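Phosphoribosylaminoimidazole-succinocarboxamide synthase (PDB 4O83) catalyses the ATP-dependent joining of L-aspartate to the carboxylate of 5-amino-1-(5-phospho-D-ribosyl)imidazole-4-carboxylate, a step of de novo purine biosynthesis. Local coordinates at residues E89-N94 with D173-F178. Sequence-based numbering, arbitrary orientation. Where two conformers were deposited one is given.
Sequences EVVVRN and DFKLEF. With CD (cadmium ion), chain E; AMP (adenosine monophosphate), chain L; PO4 (phosphate ion), chain J.
The Arg93 guanidinium carries a phosphate oxygen and a water at its edge, while the Asp173 carboxylate is turned 65° against it and meets it obliquely. OD2 of Asp173 stands 3.5 Å from Arg93 NH2, well out of the guanidinium plane, a pairing of charge alone; Arg198 is its stronger partner and also binds the phosphate. The two residues form a non-hydrogen-bonded pair of the antiparallel sheet in which 84-93 lies between 111-121 and 169-180. Paired backbone hydrogen bonds join Val90 with Leu176 and Val92 with Phe174. On the face toward helix 143-165, Val92 CB lies 3.6 Å from CE2 of the Phe174 ring, and Val90 CG2 approaches the edge of the Phe178 ring.

On the side bearing Val91, Arg93, Asp173 and Lys175, bends at chi2 (-91°) and chi3 carry Lys175 NZ to Glu177 OE2 at 2.8 Å, with a longer salt bridge to Glu89 OE1. A methionine here, lacking the ammonium, would probably leave Glu89 OE1 and Glu177 OE2, 3.7 Å apart, less well balanced, though Lys122 still pairs with Glu177. Glu89 OE2 binds cadmium together with Asp128. At the nucleotide end, AMP O2' donates a 2.6 Å hydrogen bond to Glu177 OE1.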
loop_
_atom_site.group_PDB
_atom_site.type_symbol
_atom_site.label_atom_id
_atom_site.label_comp_id
_atom_site.label_asym_id
_atom_site.label_seq_id
_atom_site.Cartn_x
_atom_site.Cartn_y
_atom_site.Cartn_z
ATOM N N GLU A 89 20.625 11.947 1.682
ATOM C CA GLU A 89 20.177 10.571 1.516
ATOM C C GLU A 89 18.937 10.413 2.388
ATOM O O GLU A 89 19.002 10.616 3.594
ATOM C CB GLU A 89 21.278 9.574 1.896
ATOM C CG GLU A 89 22.577 9.803 1.133
ATOM C CD GLU A 89 23.510 8.611 1.169
ATOM O OE1 GLU A 89 23.237 7.618 0.480
ATOM O OE2 GLU A 89 24.530 8.667 1.874
ATOM N N VAL A 90 17.806 10.091 1.755
ATOM C CA VAL A 90 16.511 10.009 2.409
ATOM C C VAL A 90 16.176 8.535 2.607
ATOM O O VAL A 90 16.109 7.769 1.641
ATOM C CB VAL A 90 15.414 10.718 1.583
ATOM C CG1 VAL A 90 14.074 10.637 2.286
ATOM C CG2 VAL A 90 15.790 12.180 1.292
ATOM N N VAL A 91 15.980 8.141 3.861
ATOM C CA VAL A 91 15.754 6.737 4.173
ATOM C C VAL A 91 14.337 6.542 4.664
ATOM O O VAL A 91 13.866 7.290 5.529
ATOM C CB VAL A 91 16.806 6.180 5.170
ATOM C CG1 VAL A 91 16.504 4.730 5.534
ATOM C CG2 VAL A 91 18.211 6.280 4.587
ATOM N N VAL A 92 13.643 5.573 4.059
ATOM C CA VAL A 92 12.324 5.190 4.488
ATOM C C VAL A 92 12.396 3.768 5.048
ATOM O O VAL A 92 13.030 2.882 4.449
ATOM C CB VAL A 92 11.261 5.256 3.361
ATOM C CG1 VAL A 92 9.883 4.993 3.942
ATOM C CG2 VAL A 92 11.264 6.614 2.666
ATOM N N ARG A 93 11.718 3.563 6.178
ATOM C CA ARG A 93 11.842 2.322 6.922
ATOM C C ARG A 93 10.462 1.774 7.273
ATOM O O ARG A 93 9.613 2.474 7.824
ATOM C CB ARG A 93 12.711 2.552 8.174
ATOM C CG ARG A 93 13.983 3.342 7.873
ATOM C CD ARG A 93 14.881 3.517 9.095
ATOM N NE ARG A 93 15.700 2.343 9.262
ATOM C CZ ARG A 93 17.025 2.313 9.218
ATOM N NH1 ARG A 93 17.748 3.418 9.085
ATOM N NH2 ARG A 93 17.628 1.142 9.346
ATOM N N ASN A 94 10.237 0.515 6.924
ATOM C CA ASN A 94 8.980 -0.168 7.230
ATOM C C ASN A 94 9.116 -1.166 8.394
ATOM O O ASN A 94 8.154 -1.470 9.102
ATOM C CB ASN A 94 8.491 -0.880 5.972
ATOM C CG ASN A 94 8.170 0.093 4.856
ATOM O OD1 ASN A 94 7.351 0.994 5.037
ATOM N ND2 ASN A 94 8.840 -0.057 3.708
ATOM N N ASP A 173 13.738 -1.458 4.373
ATOM C CA ASP A 173 14.034 -0.028 4.298
ATOM C C ASP A 173 14.732 0.217 2.956
ATOM O O ASP A 173 15.052 -0.757 2.225
ATOM C CB ASP A 173 14.882 0.449 5.505
ATOM C CG ASP A 173 16.172 -0.353 5.684
ATOM O OD1 ASP A 173 16.962 -0.436 4.734
ATOM O OD2 ASP A 173 16.405 -0.899 6.782
ATOM N N PHE A 174 14.953 1.487 2.627
ATOM C CA PHE A 174 15.626 1.878 1.387
ATOM C C PHE A 174 16.062 3.356 1.412
ATOM O O PHE A 174 15.560 4.161 2.228
ATOM C CB PHE A 174 14.803 1.486 0.121
ATOM C CG PHE A 174 13.559 2.310 -0.109
ATOM C CD1 PHE A 174 13.468 3.163 -1.211
ATOM C CD2 PHE A 174 12.474 2.231 0.757
ATOM C CE1 PHE A 174 12.316 3.930 -1.435
ATOM C CE2 PHE A 174 11.340 3.011 0.546
ATOM C CZ PHE A 174 11.256 3.860 -0.546
ATOM N N LYS A 175 17.017 3.694 0.549
ATOM C CA LYS A 175 17.575 5.029 0.492
ATOM C C LYS A 175 17.236 5.638 -0.856
ATOM O O LYS A 175 17.377 4.974 -1.887
ATOM C CB LYS A 175 19.095 4.978 0.695
ATOM C CG LYS A 175 19.827 6.336 0.719
ATOM C CD LYS A 175 20.318 6.801 -0.662
ATOM C CE LYS A 175 21.362 5.852 -1.267
ATOM N NZ LYS A 175 21.670 6.223 -2.675
ATOM N N LEU A 176 16.818 6.903 -0.833
ATOM C CA LEU A 176 16.479 7.668 -2.034
ATOM C C LEU A 176 17.281 8.955 -2.066
ATOM O O LEU A 176 17.678 9.476 -1.008
ATOM C CB LEU A 176 14.992 8.035 -2.046
ATOM C CG LEU A 176 13.959 6.914 -2.087
ATOM C CD1 LEU A 176 12.553 7.495 -2.124
ATOM C CD2 LEU A 176 14.229 6.014 -3.311
ATOM N N GLU A 177 17.518 9.445 -3.283
ATOM C CA GLU A 177 18.104 10.753 -3.501
ATOM C C GLU A 177 17.247 11.535 -4.495
ATOM O O GLU A 177 16.582 10.943 -5.372
ATOM C CB GLU A 177 19.553 10.641 -4.005
ATOM C CG GLU A 177 20.401 9.718 -3.139
ATOM C CD GLU A 177 21.892 9.755 -3.431
ATOM O OE1 GLU A 177 22.369 10.653 -4.161
ATOM O OE2 GLU A 177 22.597 8.881 -2.890
ATOM N N PHE A 178 17.289 12.861 -4.341
ATOM C CA PHE A 178 16.473 13.781 -5.107
ATOM C C PHE A 178 17.313 14.943 -5.618
ATOM O O PHE A 178 18.354 15.288 -5.040
ATOM C CB PHE A 178 15.324 14.343 -4.239
ATOM C CG PHE A 178 14.332 13.305 -3.782
ATOM C CD1 PHE A 178 13.206 13.014 -4.552
ATOM C CD2 PHE A 178 14.521 12.611 -2.589
ATOM C CE1 PHE A 178 12.285 12.068 -4.137
ATOM C CE2 PHE A 178 13.591 11.657 -2.162
ATOM C CZ PHE A 178 12.483 11.385 -2.945
HETATM CD CD CD E . 26.749 8.049 1.465
HETATM P P AMP L . 27.916 7.067 -6.636
HETATM O O1P AMP L . 28.246 7.806 -5.346
HETATM O O2P AMP L . 27.409 5.659 -6.451
HETATM O O3P AMP L . 28.998 7.185 -7.683
HETATM O "O5'" AMP L . 26.616 7.835 -7.219
HETATM C "C5'" AMP L . 26.626 8.655 -8.388
HETATM C "C4'" AMP L . 26.536 10.134 -8.015
HETATM O "O4'" AMP L . 25.696 10.859 -8.926
HETATM C "C3'" AMP L . 25.950 10.360 -6.630
HETATM O "O3'" AMP L . 26.667 11.454 -6.060
HETATM C "C2'" AMP L . 24.521 10.782 -6.896
HETATM O "O2'" AMP L . 24.046 11.640 -5.859
HETATM C "C1'" AMP L . 24.655 11.537 -8.209
HETATM N N9 AMP L . 23.428 11.499 -9.032
HETATM C C8 AMP L . 22.545 10.494 -9.099
HETATM N N7 AMP L . 21.557 10.772 -9.969
HETATM C C5 AMP L . 21.810 11.985 -10.500
HETATM C C6 AMP L . 21.175 12.895 -11.486
HETATM N N6 AMP L . 20.035 12.559 -12.110
HETATM N N1 AMP L . 21.768 14.081 -11.744
HETATM C C2 AMP L . 22.912 14.449 -11.137
HETATM N N3 AMP L . 23.540 13.679 -10.232
HETATM C C4 AMP L . 23.051 12.464 -9.872
HETATM P P PO4 J . 21.300 1.392 8.360
HETATM O O1 PO4 J . 21.815 0.606 7.176
HETATM O O2 PO4 J . 21.164 2.847 7.954
HETATM O O3 PO4 J . 19.963 0.883 8.813
HETATM O O4 PO4 J . 22.289 1.229 9.483
HETATM O O HOH W 1 15.077 -0.288 8.936
#